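Local coordinates for ferric vibriobactin ABC transporter, periplasmic ferric vibriobactin-binding protein (PDB 3R5S) that probably binds the iron-siderophore complex ferric vibriobactin in the periplasm of Vibrio cholerae and hands it to an ABC transporter for uptake, at residues A[179-184]-A[213-218]. Residues are numbered along the deposited sequence; the frame is centred on the assembly and turned at random.
Sequences VAKAQS and DFLRIH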
loop_
_atom_site.group_PDB
_atom_site.type_symbol
_atom_site.label_atom_id
_atom_site.label_comp_id
_atom_site.label_asym_id
_atom_site.label_seq_id
_atom_site.Cartn_x
_atom_site.Cartn_y
_atom_site.Cartn_z
ATOM N N VAL A 179 6.667 8.200 12.711
ATOM C CA VAL A 179 6.442 9.317 11.810
ATOM C C VAL A 179 6.918 8.882 10.434
ATOM O O VAL A 179 7.954 8.235 10.318
ATOM C CB VAL A 179 7.207 10.562 12.283
ATOM C CG1 VAL A 179 7.127 11.672 11.244
ATOM C CG2 VAL A 179 6.662 11.028 13.640
ATOM N N ALA A 180 6.154 9.210 9.397
ATOM C CA ALA A 180 6.539 8.818 8.044
ATOM C C ALA A 180 7.837 9.510 7.602
ATOM O O ALA A 180 8.010 10.703 7.820
ATOM C CB ALA A 180 5.423 9.115 7.076
ATOM N N LYS A 181 8.728 8.735 6.982
ATOM C CA LYS A 181 10.019 9.219 6.482
ATOM C C LYS A 181 9.877 9.910 5.127
ATOM O O LYS A 181 8.907 9.694 4.403
ATOM C CB LYS A 181 11.009 8.050 6.354
ATOM C CG LYS A 181 11.065 7.164 7.593
ATOM C CD LYS A 181 12.446 6.571 7.813
ATOM C CE LYS A 181 12.658 5.294 7.031
ATOM N NZ LYS A 181 13.703 4.423 7.704
ATOM N N ALA A 182 10.858 10.733 4.783
ATOM C CA ALA A 182 10.849 11.470 3.528
ATOM C C ALA A 182 10.655 10.599 2.276
ATOM O O ALA A 182 10.001 11.017 1.319
ATOM C CB ALA A 182 12.123 12.301 3.406
ATOM N N GLN A 183 11.232 9.400 2.271
ATOM C CA GLN A 183 11.139 8.529 1.088
ATOM C C GLN A 183 9.956 7.569 1.145
ATOM O O GLN A 183 9.790 6.718 0.264
ATOM C CB GLN A 183 12.419 7.710 0.923
ATOM C CG GLN A 183 13.623 8.493 0.443
ATOM C CD GLN A 183 14.933 7.776 0.746
ATOM O OE1 GLN A 183 15.340 7.659 1.911
ATOM N NE2 GLN A 183 15.593 7.284 -0.298
ATOM N N SER A 184 9.149 7.675 2.190
ATOM C CA SER A 184 8.021 6.775 2.346
ATOM C C SER A 184 7.048 6.948 1.194
ATOM O O SER A 184 6.964 8.017 0.587
ATOM C CB SER A 184 7.299 7.043 3.659
ATOM O OG SER A 184 6.717 8.334 3.657
ATOM N N ASP A 213 8.916 3.031 5.209
ATOM C CA ASP A 213 7.895 4.074 5.319
ATOM C C ASP A 213 7.947 4.884 6.620
ATOM O O ASP A 213 7.683 6.096 6.622
ATOM C CB ASP A 213 6.489 3.480 5.166
ATOM C CG ASP A 213 6.157 3.100 3.727
ATOM O OD1 ASP A 213 6.780 3.653 2.794
ATOM O OD2 ASP A 213 5.248 2.257 3.537
ATOM N N PHE A 214 8.271 4.221 7.726
ATOM C CA PHE A 214 8.117 4.851 9.032
ATOM C C PHE A 214 9.358 4.810 9.898
ATOM O O PHE A 214 10.016 3.773 10.039
ATOM C CB PHE A 214 6.930 4.245 9.792
ATOM C CG PHE A 214 5.609 4.537 9.156
ATOM C CD1 PHE A 214 4.999 5.771 9.332
ATOM C CD2 PHE A 214 4.990 3.593 8.355
ATOM C CE1 PHE A 214 3.781 6.049 8.724
ATOM C CE2 PHE A 214 3.776 3.860 7.752
ATOM C CZ PHE A 214 3.173 5.088 7.931
ATOM N N LEU A 215 9.669 5.955 10.490
ATOM C CA LEU A 215 10.679 6.006 11.533
ATOM C C LEU A 215 9.978 5.718 12.845
ATOM O O LEU A 215 9.049 6.433 13.223
ATOM C CB LEU A 215 11.313 7.387 11.594
ATOM C CG LEU A 215 12.479 7.481 12.577
ATOM C CD1 LEU A 215 13.718 6.814 11.980
ATOM C CD2 LEU A 215 12.762 8.928 12.931
ATOM N N ARG A 216 10.413 4.667 13.536
ATOM C CA ARG A 216 9.821 4.316 14.818
ATOM C C ARG A 216 10.515 5.106 15.927
ATOM O O ARG A 216 11.744 5.232 15.940
ATOM C CB ARG A 216 9.895 2.804 15.045
ATOM C CG ARG A 216 9.224 2.013 13.915
ATOM C CD ARG A 216 9.172 0.521 14.206
ATOM N NE ARG A 216 8.208 0.204 15.255
ATOM C CZ ARG A 216 8.493 -0.496 16.347
ATOM N NH1 ARG A 216 9.719 -0.973 16.528
ATOM N NH2 ARG A 216 7.547 -0.737 17.247
ATOM N N ILE A 217 9.720 5.678 16.835
ATOM C CA ILE A 217 10.244 6.642 17.800
ATOM C C ILE A 217 9.575 6.536 19.167
ATOM O O ILE A 217 8.437 6.072 19.292
ATOM C CB ILE A 217 10.054 8.098 17.292
ATOM C CG1 ILE A 217 8.577 8.490 17.353
ATOM C CG2 ILE A 217 10.574 8.261 15.862
ATOM C CD1 ILE A 217 8.267 9.882 16.799
ATOM N N HIS A 218 10.295 6.965 20.196
ATOM C CA HIS A 218 9.712 7.082 21.523
ATOM C C HIS A 218 8.607 8.128 21.500
ATOM O O HIS A 218 8.734 9.168 20.857
ATOM C CB HIS A 218 10.778 7.470 22.551
ATOM C CG HIS A 218 11.654 6.333 22.979
ATOM N ND1 HIS A 218 12.534 6.421 24.030
ATOM C CD2 HIS A 218 11.777 5.069 22.493
ATOM C CE1 HIS A 218 13.168 5.270 24.179
ATOM N NE2 HIS A 218 12.726 4.438 23.252
HETATM O O HOH W 1 12.515 2.800 10.283
#
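With its CG turned opposite the carbonyl carbon (chi1 -66°), F214 sets its ring against the backbone of A180, CD1 lying 3.6 Å from A180 N and CE1 3.8 Å from A180 CB, with V179 C at the ring edge. K181 has the same first torsion (chi1 -48°), which places its CG 3.4 Å from L215 N; bends at chi2 and chi3 then steer the rest of the chain, and the aliphatic part crosses the L215 side chain at about a right angle. These side chains dress the end of an antiparallel pairing between strands 176-180 and 214-218, the latter outermost in the mixed sheet of one lobe of this periplasmic binding protein. V179 and L215 form a hydrogen-bonded pair, the bond from V179 N to L215 O measuring 3.0 Å, with its partner running back from L215 N to V179 O. A180 and F214 follow as a non-hydrogen-bonded pair. One further bond, K181 N to D213 O at 2.9 Å, continues the pairing as the chain enters a type I turn, K181 to S184. Farther along the outer strand, I217 CD1 meets V179 CG2. S184 closes the turn by giving both its N and its OG to K181 O, and N-caps helix 185-192 by accepting from A187 N; its CB also packs 3.1 Å from D213 O. D213 OD1 accepts from A185 N, and the F214 ring meets that of H186, so both neighbours touch the same helix start. K181 NZ donates to a water that in turn donates to F214 O, and itself makes a weak bond to H211 O. The chemistry therefore implies that a largely buried backbone pairing is joined to a capped helix start, whose first N-H, that of A185, holds D213 OD1, and whose positive end would probably favour the charged carboxylate.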